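Local coordinates for protein rutinosidase (Aspergillus niger, PDB 6I1A) that hydrolyses rutinose-bearing glycosides as a secreted family 5 glycoside hydrolase, and probably shares exo-1,3-beta-glucosidase activity with its relatives, at residues A[16-21]-A[296-301]; A[48-53]-A[150-155]; A[189-194]-A[220-225]; A[336-341]-A[356-361]. All coordinates share one frame; numbering follows the deposited sequence.

Interaction 1 of 4, residues A[16-21]-A[296-301]; sequences DWRTFK and KFPVFV. With EDO (1,2-ethanediol), chain J.
Arg18 holds a single backbone oxygen with two nitrogens. Its NH1 donates to Lys296 O at 2.9 Å. Its NH2 donates to the same Lys296 O at 2.8 Å. The grip is end-on, through NH1 and NH2, and the oxygen lies in the guanidinium plane. The two donors reach it differently: NH2 comes in the carbonyl plane, while NH1 stands 48° out of it. Arg18 NH2 also bonds to Ala257 O. The chain from CG to NE is extended and carries the guanidinium past Pro298. Pro298 CD sits over the centre of the guanidinium, 4.0 Å above its plane.

Trp17 makes the apolar half of the contact. Its CB meets Pro298 CG at 3.7 Å. The far end of its indole reaches Phe300, with Trp17 CZ3 3.5 Å from Phe300 CD1. This is an offset edge-to-face pair: the Trp17 edge points at the Phe300 face, and the planes are 60° apart. Trp17 NE1 bonds to Thr188 OG1. Asp16 OD1 accepts from Arg18 N at 2.9 Å, forming an Asx turn. A 1,2-ethanediol, probably from the crystallisation liquor, also bonds to this oxygen.

The contact lies at the end of the barrel where strands 22-26 and 299-308 begin. Trp17 also packs on Val262 of strand 261-269 and on Met240 of strand 239-241.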
# COMPACT_ATOMS: atom_id res chain seq x y z
N ASP A 16 -20.84 24.68 -1.47
CA ASP A 16 -20.90 23.63 -0.47
C ASP A 16 -20.19 22.43 -1.08
O ASP A 16 -20.70 21.86 -2.01
CB ASP A 16 -22.33 23.28 -0.11
CG ASP A 16 -22.44 22.25 0.97
OD1 ASP A 16 -21.46 21.61 1.32
OD2 ASP A 16 -23.57 22.09 1.49
N TRP A 17 -18.97 22.15 -0.63
CA TRP A 17 -18.22 21.02 -1.22
C TRP A 17 -18.97 19.70 -1.06
O TRP A 17 -18.54 18.69 -1.65
CB TRP A 17 -16.82 20.95 -0.60
CG TRP A 17 -15.83 21.79 -1.35
CD1 TRP A 17 -15.31 23.01 -0.99
CD2 TRP A 17 -15.20 21.47 -2.60
NE1 TRP A 17 -14.46 23.48 -1.94
CE2 TRP A 17 -14.33 22.52 -2.92
CE3 TRP A 17 -15.29 20.38 -3.50
CZ2 TRP A 17 -13.59 22.57 -4.11
CZ3 TRP A 17 -14.53 20.40 -4.66
CH2 TRP A 17 -13.64 21.46 -4.93
N ARG A 18 -19.98 19.59 -0.19
CA ARG A 18 -20.76 18.34 -0.08
C ARG A 18 -21.62 18.12 -1.32
O ARG A 18 -22.01 16.95 -1.55
CB ARG A 18 -21.60 18.34 1.21
CG ARG A 18 -20.76 18.18 2.46
CD ARG A 18 -21.58 18.39 3.75
NE ARG A 18 -20.73 18.47 4.95
CZ ARG A 18 -20.12 17.44 5.43
NH1 ARG A 18 -20.31 16.23 4.91
NH2 ARG A 18 -19.34 17.55 6.51
N THR A 19 -22.01 19.17 -2.00
CA THR A 19 -22.90 19.03 -3.18
C THR A 19 -22.17 19.39 -4.47
O THR A 19 -22.64 18.97 -5.56
CB THR A 19 -24.17 19.85 -2.97
OG1 THR A 19 -23.89 21.24 -2.85
CG2 THR A 19 -24.90 19.36 -1.74
N PHE A 20 -21.14 20.21 -4.42
CA PHE A 20 -20.43 20.69 -5.63
C PHE A 20 -19.69 19.52 -6.25
O PHE A 20 -19.01 18.74 -5.58
CB PHE A 20 -19.48 21.81 -5.21
CG PHE A 20 -18.65 22.36 -6.34
CD1 PHE A 20 -19.16 23.31 -7.19
CD2 PHE A 20 -17.37 21.89 -6.55
CE1 PHE A 20 -18.42 23.79 -8.26
CE2 PHE A 20 -16.62 22.39 -7.60
CZ PHE A 20 -17.13 23.34 -8.45
N LYS A 21 -19.74 19.45 -7.57
CA LYS A 21 -18.97 18.49 -8.39
C LYS A 21 -18.25 19.29 -9.48
O LYS A 21 -18.79 20.24 -10.02
CB LYS A 21 -19.86 17.46 -9.02
CG LYS A 21 -20.52 16.55 -7.98
CD LYS A 21 -19.98 15.17 -7.92
CE LYS A 21 -21.01 14.15 -7.46
NZ LYS A 21 -20.41 13.15 -6.56
N LYS A 296 -17.92 11.50 6.18
CA LYS A 296 -18.08 12.56 7.20
C LYS A 296 -17.83 13.92 6.54
O LYS A 296 -18.54 14.88 6.79
CB LYS A 296 -17.13 12.38 8.37
CG LYS A 296 -17.34 13.42 9.46
CD LYS A 296 -16.52 13.16 10.67
CE LYS A 296 -16.78 14.18 11.76
NZ LYS A 296 -15.89 13.95 12.95
N PHE A 297 -16.72 14.02 5.77
CA PHE A 297 -16.40 15.19 4.94
C PHE A 297 -16.29 14.83 3.45
O PHE A 297 -15.96 13.71 3.09
CB PHE A 297 -15.05 15.77 5.40
CG PHE A 297 -15.10 16.31 6.83
CD1 PHE A 297 -15.71 17.51 7.06
CD2 PHE A 297 -14.54 15.59 7.86
CE1 PHE A 297 -15.82 17.99 8.36
CE2 PHE A 297 -14.63 16.08 9.17
CZ PHE A 297 -15.26 17.26 9.40
N PRO A 298 -16.49 15.85 2.60
CA PRO A 298 -16.34 15.65 1.17
C PRO A 298 -14.84 15.52 0.84
O PRO A 298 -13.96 16.02 1.56
CB PRO A 298 -16.95 16.86 0.52
CG PRO A 298 -16.86 17.95 1.61
CD PRO A 298 -16.99 17.18 2.89
N VAL A 299 -14.56 14.86 -0.30
CA VAL A 299 -13.21 14.60 -0.82
C VAL A 299 -13.15 15.11 -2.26
O VAL A 299 -14.07 14.92 -3.03
CB VAL A 299 -12.88 13.11 -0.75
CG1 VAL A 299 -11.55 12.75 -1.45
CG2 VAL A 299 -12.85 12.66 0.71
N PHE A 300 -12.05 15.72 -2.60
CA PHE A 300 -11.71 16.12 -3.99
C PHE A 300 -10.34 15.54 -4.33
O PHE A 300 -9.43 15.66 -3.52
CB PHE A 300 -11.70 17.63 -4.09
CG PHE A 300 -11.48 18.23 -5.46
CD1 PHE A 300 -12.50 18.17 -6.40
CD2 PHE A 300 -10.29 18.82 -5.82
CE1 PHE A 300 -12.33 18.71 -7.68
CE2 PHE A 300 -10.10 19.36 -7.08
CZ PHE A 300 -11.14 19.34 -7.99
N VAL A 301 -10.18 14.93 -5.51
CA VAL A 301 -8.91 14.31 -5.90
C VAL A 301 -8.10 15.40 -6.56
O VAL A 301 -8.16 15.60 -7.80
CB VAL A 301 -9.12 13.07 -6.78
CG1 VAL A 301 -7.79 12.49 -7.20
CG2 VAL A 301 -9.93 12.05 -6.01
C1 EDO J . -17.98 21.40 3.33
O1 EDO J . -17.64 20.47 4.28
C2 EDO J . -19.19 22.23 3.74
O2 EDO J . -20.40 21.47 3.86

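Interaction 2 of 4, residues A[48-53]-A[150-155]; sequences GASDEW and EATGHW. With EDO (1,2-ethanediol), chain V; EDO (1,2-ethanediol), chain I.
A type II beta turn from Ala151 to His154 faces the start of helix 52-59, with Ala151 CA and Trp53 CA 5.6 Å apart. Gly153 takes the third place of the turn with positive phi, as is common there.

Asp51 links the helix start to the turn. It is the N-cap residue, and its OD1 accepts from Gly54 N. Its other oxygen, OD2, accepts from Thr152 N at 2.8 Å through the anti lone pair. A chi1 of 54° puts the carboxylate between the backbone N and the carbonyl carbon of Asp51, so that its two oxygens can reach Gly54 N and Thr152 N. A water donates to Asp51 OD2 and to Thr152 O. Ser50 OG and Thr152 OG1 share a hydrogen bond of 2.8 Å. A second water joins Trp53 N to Glu150 O.

Trp53 and His154 form a T-shaped pair. The His154 edge points at the Trp53 face, with His154 CE1 3.7 Å from Trp53 CH2. Ala151 CB lies over the centre of the His154 ring and touches Trp53 CB at 3.6 Å. His154 ND1 donates to Glu150 OE1 at 2.6 Å. This bond is nearly straight (177°) and lies in the imidazole plane, so it fixes the ring's rotation. Glu150 runs alongside Trp53, and its OE2 accepts from Tyr97 OH and Gly141 N.

The contact thus joins helix 52-59 to the loop that leads from strand 131-136 to helix 161-179.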
# COMPACT_ATOMS: atom_id res chain seq x y z
N GLY A 48 21.76 22.51 -13.08
CA GLY A 48 21.81 21.17 -12.50
C GLY A 48 21.11 21.03 -11.15
O GLY A 48 21.19 19.98 -10.55
N ALA A 49 20.59 22.14 -10.59
CA ALA A 49 19.88 22.11 -9.30
C ALA A 49 18.73 21.09 -9.35
O ALA A 49 18.08 20.92 -10.40
CB ALA A 49 19.34 23.49 -9.00
N SER A 50 18.42 20.53 -8.21
CA SER A 50 17.29 19.59 -8.05
C SER A 50 15.99 20.34 -7.82
O SER A 50 14.94 19.73 -8.05
CB SER A 50 17.51 18.63 -6.96
OG SER A 50 17.59 19.30 -5.70
N ASP A 51 16.04 21.62 -7.43
CA ASP A 51 14.87 22.34 -6.87
C ASP A 51 14.82 23.78 -7.37
O ASP A 51 15.82 24.30 -7.90
CB ASP A 51 14.90 22.25 -5.35
CG ASP A 51 16.17 22.71 -4.67
OD1 ASP A 51 17.13 23.22 -5.39
OD2 ASP A 51 16.26 22.57 -3.40
N GLU A 52 13.66 24.39 -7.25
CA GLU A 52 13.45 25.79 -7.61
C GLU A 52 14.42 26.64 -6.78
O GLU A 52 14.99 27.63 -7.34
CB GLU A 52 11.99 26.21 -7.37
CG GLU A 52 11.73 27.67 -7.67
CD GLU A 52 10.31 28.15 -7.53
OE1 GLU A 52 9.39 27.32 -7.44
OE2 GLU A 52 10.16 29.41 -7.55
N TRP A 53 14.55 26.34 -5.51
CA TRP A 53 15.49 27.05 -4.58
C TRP A 53 16.87 27.16 -5.22
O TRP A 53 17.41 28.27 -5.38
CB TRP A 53 15.53 26.28 -3.26
CG TRP A 53 16.38 26.92 -2.20
CD1 TRP A 53 17.74 26.90 -2.12
CD2 TRP A 53 15.92 27.51 -0.95
NE1 TRP A 53 18.16 27.49 -0.94
CE2 TRP A 53 17.07 27.86 -0.21
CE3 TRP A 53 14.66 27.80 -0.42
CZ2 TRP A 53 16.98 28.51 1.03
CZ3 TRP A 53 14.58 28.38 0.82
CH2 TRP A 53 15.72 28.73 1.52
N GLU A 150 9.49 23.44 -0.27
CA GLU A 150 10.32 24.67 -0.14
C GLU A 150 11.62 24.41 -0.92
O GLU A 150 12.06 25.27 -1.69
CB GLU A 150 10.72 25.01 1.30
CG GLU A 150 11.71 26.19 1.34
CD GLU A 150 12.03 26.64 2.75
OE1 GLU A 150 12.73 25.96 3.52
OE2 GLU A 150 11.50 27.73 3.12
N ALA A 151 12.30 23.31 -0.62
CA ALA A 151 13.61 22.96 -1.20
C ALA A 151 13.97 21.53 -0.83
O ALA A 151 13.56 21.00 0.22
CB ALA A 151 14.69 23.88 -0.69
N THR A 152 14.81 20.94 -1.70
CA THR A 152 15.35 19.60 -1.42
C THR A 152 16.03 19.57 -0.08
O THR A 152 16.90 20.46 0.20
CB THR A 152 16.29 19.15 -2.54
OG1 THR A 152 15.60 19.24 -3.76
CG2 THR A 152 16.77 17.73 -2.31
N GLY A 153 15.73 18.62 0.79
CA GLY A 153 16.38 18.45 2.08
C GLY A 153 15.85 19.36 3.17
O GLY A 153 16.37 19.25 4.29
N HIS A 154 14.76 20.12 2.96
CA HIS A 154 14.20 21.03 3.99
C HIS A 154 12.97 20.42 4.65
O HIS A 154 11.93 20.30 3.98
CB HIS A 154 13.86 22.40 3.43
CG HIS A 154 15.00 23.23 2.96
ND1 HIS A 154 14.87 24.62 2.85
CD2 HIS A 154 16.25 22.93 2.55
CE1 HIS A 154 15.99 25.09 2.33
NE2 HIS A 154 16.89 24.12 2.16
N TRP A 155 13.09 20.09 5.91
CA TRP A 155 11.97 19.64 6.78
C TRP A 155 11.84 20.52 8.03
O TRP A 155 11.22 20.12 8.98
CB TRP A 155 12.16 18.18 7.18
CG TRP A 155 11.95 17.10 6.16
CD1 TRP A 155 10.75 16.48 5.92
CD2 TRP A 155 12.95 16.45 5.37
NE1 TRP A 155 10.96 15.47 5.03
CE2 TRP A 155 12.28 15.42 4.67
CE3 TRP A 155 14.33 16.60 5.20
CZ2 TRP A 155 12.93 14.53 3.80
CZ3 TRP A 155 14.97 15.71 4.37
CH2 TRP A 155 14.28 14.70 3.67
C1 EDO V . 12.35 30.32 4.83
O1 EDO V . 12.40 31.13 6.04
C2 EDO V . 13.59 29.50 4.47
O2 EDO V . 13.78 28.20 5.15
C1 EDO I . 13.36 17.12 -5.61
O1 EDO I . 13.31 17.80 -4.39
C2 EDO I . 14.04 15.86 -5.45
O2 EDO I . 15.44 16.01 -5.19
O HOH W 1 18.18 22.35 -1.51
O HOH W 2 12.43 24.67 -4.26

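Interaction 3 of 4, residues A[189-194]-A[220-225]; sequences LEPINE and LKYIRA. With EDO (1,2-ethanediol), chain K.
Pro191 and Ile192 pack on Tyr222 and Ile223 where strand 187-190 of the TIM barrel meets helix 213-233. Helix 213-233 follows strand 187-190 in the chain.

Leu189 lies on the strand and turns to Ile175 of helix 161-179. Glu190 points the other way, among the strands, and makes a salt bridge with Arg92. Pro191 is the first residue to touch helix 213-233. Its carbonyl O accepts from Tyr222 OH at 2.8 Å. The hydroxyl approaches at a C=O angle of 131° and is tilted 30° from the carbonyl plane. Pro191 O lies at the edge of the Tyr222 ring, near the ring plane. The bond satisfies a hydroxyl buried between strand and helix. Tyr222 CG is anti to its backbone N (chi1 173°), which sends the ring toward Pro191 and Ile192.

The ring of Pro191 meets the helix too, with Pro191 CG 3.8 Å from Ile223 CD1. Ile192 comes next. Its CB is 4.0 Å from Tyr222 CE2. Ile192 CG2 lies 4.0 Å from Ile223 CD1. The CD1 methyl of Ile223 thus touches both Pro191 and Ile192.

Past the contact, Asn193 bonds to Arg92 NH2 through its OD1. Asn193 and Glu194 follow strand 187-190, where glycosidases of this family carry a conserved Asn-Glu pair. Glu194 OE2 bonds to His266 ND1. The carboxylate also holds a 1,2-ethanediol, whose O1 donates to Glu194 OE1 at 2.6 Å and whose O2 donates to Glu194 OE2 at 2.7 Å.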
# COMPACT_ATOMS: atom_id res chain seq x y z
N LEU A 189 -9.41 27.77 -0.10
CA LEU A 189 -8.05 27.97 0.41
C LEU A 189 -7.45 26.63 0.84
O LEU A 189 -8.01 25.92 1.71
CB LEU A 189 -8.15 28.92 1.63
CG LEU A 189 -6.86 29.51 2.13
CD1 LEU A 189 -7.12 30.80 2.98
CD2 LEU A 189 -6.14 28.56 2.99
N GLU A 190 -6.31 26.28 0.25
CA GLU A 190 -5.58 25.04 0.57
C GLU A 190 -4.23 25.38 1.18
O GLU A 190 -3.30 25.83 0.48
CB GLU A 190 -5.35 24.20 -0.69
CG GLU A 190 -4.74 22.86 -0.37
CD GLU A 190 -4.78 21.87 -1.50
OE1 GLU A 190 -4.74 22.27 -2.68
OE2 GLU A 190 -4.95 20.66 -1.18
N PRO A 191 -4.10 25.27 2.53
CA PRO A 191 -2.94 25.87 3.21
C PRO A 191 -1.69 25.01 3.38
O PRO A 191 -0.69 25.47 3.92
CB PRO A 191 -3.57 26.14 4.61
CG PRO A 191 -4.50 25.01 4.83
CD PRO A 191 -5.16 24.87 3.45
N ILE A 192 -1.74 23.77 2.88
CA ILE A 192 -0.53 22.93 2.89
C ILE A 192 -0.67 21.90 1.77
O ILE A 192 -1.80 21.58 1.36
CB ILE A 192 -0.31 22.26 4.27
CG1 ILE A 192 1.15 21.80 4.49
CG2 ILE A 192 -1.30 21.14 4.53
CD1 ILE A 192 1.47 21.58 5.98
N ASN A 193 0.48 21.37 1.34
CA ASN A 193 0.52 20.33 0.28
C ASN A 193 1.53 19.28 0.65
O ASN A 193 2.72 19.59 0.87
CB ASN A 193 0.90 20.97 -1.04
CG ASN A 193 0.91 19.94 -2.15
OD1 ASN A 193 -0.15 19.56 -2.63
ND2 ASN A 193 2.11 19.49 -2.55
N GLU A 194 1.10 18.01 0.77
CA GLU A 194 1.96 16.83 0.95
C GLU A 194 3.01 17.03 2.05
O GLU A 194 4.20 16.76 1.85
CB GLU A 194 2.58 16.40 -0.38
CG GLU A 194 1.56 15.99 -1.40
CD GLU A 194 2.18 15.54 -2.72
OE1 GLU A 194 3.41 15.41 -2.85
OE2 GLU A 194 1.34 15.14 -3.63
N LEU A 220 -1.86 18.91 12.32
CA LEU A 220 -3.20 19.19 12.87
C LEU A 220 -3.25 20.53 13.60
O LEU A 220 -4.21 21.27 13.45
CB LEU A 220 -3.63 18.03 13.76
CG LEU A 220 -5.01 18.19 14.40
CD1 LEU A 220 -6.07 18.31 13.34
CD2 LEU A 220 -5.30 17.01 15.29
N LYS A 221 -2.22 20.85 14.36
CA LYS A 221 -2.13 22.15 15.04
C LYS A 221 -2.25 23.26 14.00
O LYS A 221 -2.96 24.25 14.19
CB LYS A 221 -0.80 22.23 15.82
CG LYS A 221 -0.50 23.56 16.47
CD LYS A 221 0.94 23.62 16.99
CE LYS A 221 1.40 25.01 17.37
NZ LYS A 221 0.62 25.47 18.53
N TYR A 222 -1.52 23.11 12.89
CA TYR A 222 -1.52 24.14 11.83
C TYR A 222 -2.88 24.22 11.17
O TYR A 222 -3.42 25.33 11.00
CB TYR A 222 -0.43 23.81 10.82
CG TYR A 222 -0.44 24.70 9.61
CD1 TYR A 222 -0.17 26.04 9.69
CD2 TYR A 222 -0.75 24.17 8.34
CE1 TYR A 222 -0.14 26.83 8.55
CE2 TYR A 222 -0.76 24.98 7.20
CZ TYR A 222 -0.44 26.31 7.30
OH TYR A 222 -0.39 27.11 6.21
N ILE A 223 -3.46 23.09 10.77
CA ILE A 223 -4.76 23.15 10.07
C ILE A 223 -5.85 23.73 11.00
O ILE A 223 -6.70 24.51 10.56
CB ILE A 223 -5.17 21.80 9.50
CG1 ILE A 223 -4.13 21.27 8.49
CG2 ILE A 223 -6.56 21.92 8.88
CD1 ILE A 223 -3.98 22.15 7.26
N ARG A 224 -5.82 23.36 12.25
CA ARG A 224 -6.78 23.94 13.22
C ARG A 224 -6.57 25.45 13.30
O ARG A 224 -7.58 26.18 13.35
CB ARG A 224 -6.60 23.28 14.59
CG ARG A 224 -7.23 21.92 14.68
CD ARG A 224 -7.01 21.29 16.04
NE ARG A 224 -7.92 20.16 16.18
CZ ARG A 224 -7.74 19.12 16.98
NH1 ARG A 224 -8.65 18.15 16.98
NH2 ARG A 224 -6.69 19.05 17.80
N ALA A 225 -5.34 25.93 13.33
CA ALA A 225 -5.11 27.38 13.34
C ALA A 225 -5.62 28.07 12.07
O ALA A 225 -6.16 29.20 12.12
CB ALA A 225 -3.67 27.68 13.57
C1 EDO K . 4.53 13.77 -5.65
O1 EDO K . 4.43 15.09 -5.19
C2 EDO K . 3.20 13.26 -6.06
O2 EDO K . 2.31 12.98 -4.94

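Interaction 4 of 4, residues A[336-341]-A[356-361]; sequences SYWTAK and DYWCYE. With EDO (1,2-ethanediol), chain L.
Backbone hydrogen bonds and aromatic packing join residues 337-341, at the end of the barrel strand 334-337, to the turn between helices 355-358 and 360-365. Three main-chain bonds link the two segments. Thr339 N donates to Trp358 O at 3.1 Å. Tyr360 N donates to Thr339 O at 2.9 Å, and Glu361 N to Ala340 O at 3.1 Å.

Tyr337 adds a side-chain bond. Its OH donates to Tyr357 O at 2.6 Å, nearly in line with the carbonyl (170°). The same hydroxyl is bonded to Ile306 N, so a buried polar group has partners on two parts of the chain. At the other end of Tyr337, CB packs on Tyr360 CD1 at 3.5 Å, the two rings inclined at 48°.

Trp338 and Trp358 meet rim to rim with planes 83° apart. Trp338 CD1 is 3.6 Å from Trp358 CE3, and neither ring covers the other. Trp358 NE1 bonds to Gln307 OE1, while its ring stacks with Phe342.

The peptide bond between Trp338 and Thr339 is cis. A tryptophan with a cis peptide after the last barrel strand is a hallmark of family 5 and related TIM-barrel glycosidases.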
# COMPACT_ATOMS: atom_id res chain seq x y z
N SER A 336 -8.83 17.13 -10.09
CA SER A 336 -8.05 18.06 -10.91
C SER A 336 -6.76 17.40 -11.35
O SER A 336 -5.95 16.95 -10.54
CB SER A 336 -7.78 19.44 -10.27
OG SER A 336 -7.32 19.37 -8.95
N TYR A 337 -6.56 17.30 -12.67
CA TYR A 337 -5.44 16.58 -13.28
C TYR A 337 -4.16 17.36 -13.11
O TYR A 337 -4.14 18.60 -13.17
CB TYR A 337 -5.74 16.39 -14.77
CG TYR A 337 -4.94 15.28 -15.40
CD1 TYR A 337 -5.40 13.99 -15.36
CD2 TYR A 337 -3.73 15.52 -16.01
CE1 TYR A 337 -4.69 12.96 -15.93
CE2 TYR A 337 -2.96 14.46 -16.53
CZ TYR A 337 -3.45 13.18 -16.46
OH TYR A 337 -2.72 12.13 -16.98
N TRP A 338 -3.06 16.64 -12.94
CA TRP A 338 -1.70 17.22 -12.96
C TRP A 338 -1.14 16.91 -14.34
O TRP A 338 -0.76 15.75 -14.54
CB TRP A 338 -0.79 16.67 -11.86
CG TRP A 338 0.49 17.44 -11.74
CD1 TRP A 338 1.65 17.32 -12.44
CD2 TRP A 338 0.65 18.60 -10.89
NE1 TRP A 338 2.55 18.28 -12.03
CE2 TRP A 338 1.94 19.08 -11.09
CE3 TRP A 338 -0.15 19.23 -9.92
CZ2 TRP A 338 2.48 20.16 -10.39
CZ3 TRP A 338 0.36 20.31 -9.25
CH2 TRP A 338 1.65 20.76 -9.47
N THR A 339 -1.02 17.86 -15.25
CA THR A 339 -1.22 19.31 -15.12
C THR A 339 -1.64 19.88 -16.45
O THR A 339 -1.65 19.16 -17.51
CB THR A 339 0.07 19.91 -14.57
OG1 THR A 339 -0.10 21.32 -14.35
CG2 THR A 339 1.28 19.71 -15.46
N ALA A 340 -2.01 21.16 -16.51
CA ALA A 340 -2.54 21.77 -17.74
C ALA A 340 -1.51 21.70 -18.88
O ALA A 340 -1.93 21.30 -20.02
CB ALA A 340 -2.89 23.21 -17.47
N LYS A 341 -0.28 22.07 -18.62
CA LYS A 341 0.74 22.25 -19.67
C LYS A 341 2.01 21.58 -19.19
O LYS A 341 2.55 21.95 -18.17
CB LYS A 341 0.92 23.75 -19.88
CG LYS A 341 1.19 24.20 -21.28
CD LYS A 341 0.70 25.61 -21.41
CE LYS A 341 0.88 26.12 -22.79
NZ LYS A 341 1.03 27.58 -22.75
N ASP A 356 3.54 12.88 -22.99
CA ASP A 356 2.40 12.18 -23.60
C ASP A 356 1.30 11.83 -22.58
O ASP A 356 0.17 11.62 -23.00
CB ASP A 356 2.91 10.89 -24.27
CG ASP A 356 3.89 11.16 -25.43
OD1 ASP A 356 3.62 12.08 -26.19
OD2 ASP A 356 4.89 10.48 -25.47
N TYR A 357 1.63 11.77 -21.27
CA TYR A 357 0.72 11.27 -20.23
C TYR A 357 0.37 12.38 -19.22
O TYR A 357 -0.61 12.15 -18.51
CB TYR A 357 1.32 10.09 -19.48
CG TYR A 357 1.64 8.92 -20.41
CD1 TYR A 357 2.87 8.83 -21.04
CD2 TYR A 357 0.69 7.94 -20.67
CE1 TYR A 357 3.16 7.76 -21.89
CE2 TYR A 357 0.95 6.88 -21.53
CZ TYR A 357 2.18 6.81 -22.12
OH TYR A 357 2.43 5.73 -22.94
N TRP A 358 1.10 13.47 -19.16
CA TRP A 358 0.94 14.51 -18.09
C TRP A 358 0.43 15.85 -18.62
O TRP A 358 0.31 16.77 -17.78
CB TRP A 358 2.26 14.67 -17.35
CG TRP A 358 2.71 13.51 -16.55
CD1 TRP A 358 3.34 12.41 -17.02
CD2 TRP A 358 2.60 13.35 -15.14
NE1 TRP A 358 3.64 11.57 -15.97
CE2 TRP A 358 3.16 12.12 -14.78
CE3 TRP A 358 2.01 14.13 -14.12
CZ2 TRP A 358 3.23 11.66 -13.47
CZ3 TRP A 358 2.08 13.68 -12.83
CH2 TRP A 358 2.67 12.48 -12.48
N CYS A 359 0.14 16.01 -19.91
CA CYS A 359 -0.30 17.30 -20.48
C CYS A 359 -1.77 17.28 -20.76
O CYS A 359 -2.23 16.66 -21.75
CB CYS A 359 0.50 17.62 -21.73
SG CYS A 359 0.09 19.28 -22.32
N TYR A 360 -2.57 17.91 -19.94
CA TYR A 360 -4.02 17.86 -20.13
C TYR A 360 -4.45 18.56 -21.42
O TYR A 360 -5.41 18.17 -22.04
CB TYR A 360 -4.75 18.48 -18.94
CG TYR A 360 -6.15 18.01 -18.77
CD1 TYR A 360 -6.44 16.81 -18.15
CD2 TYR A 360 -7.23 18.70 -19.31
CE1 TYR A 360 -7.73 16.38 -17.96
CE2 TYR A 360 -8.54 18.29 -19.13
CZ TYR A 360 -8.81 17.12 -18.43
OH TYR A 360 -10.08 16.67 -18.20
N GLU A 361 -3.78 19.66 -21.81
CA GLU A 361 -4.17 20.40 -23.04
C GLU A 361 -3.99 19.46 -24.24
O GLU A 361 -4.83 19.56 -25.15
CB GLU A 361 -3.34 21.65 -23.21
CG GLU A 361 -3.75 22.76 -22.24
CD GLU A 361 -3.13 24.10 -22.53
OE1 GLU A 361 -2.15 24.12 -23.27
OE2 GLU A 361 -3.47 25.03 -21.85
C1 EDO L . -13.17 17.82 -18.34
O1 EDO L . -12.05 17.99 -19.11
C2 EDO L . -14.05 16.73 -18.77
O2 EDO L . -15.08 16.55 -17.77

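From the N terminus, the chain enters interaction 1 at 16-21 and closes that loop only at 296-301, so the enclosed chain covers most of the barrel. Interactions 2 and 3 both fall within this span, one after the other. Interaction 2 joins helix 52-59 to a loop after strand 131-136. Interaction 3 is a short closure between strand 187-190 and helix 213-233. Interaction 4 follows once interaction 1 has closed and ties the end of strand 334-337 to the last helices. None cross. Interactions 1 and 4 touch through a probable hydrogen bond from Ser336 N to Val301 O. Interactions 1 and 2 lie on opposite sides of the chain's centre, with centres about 33 Å apart.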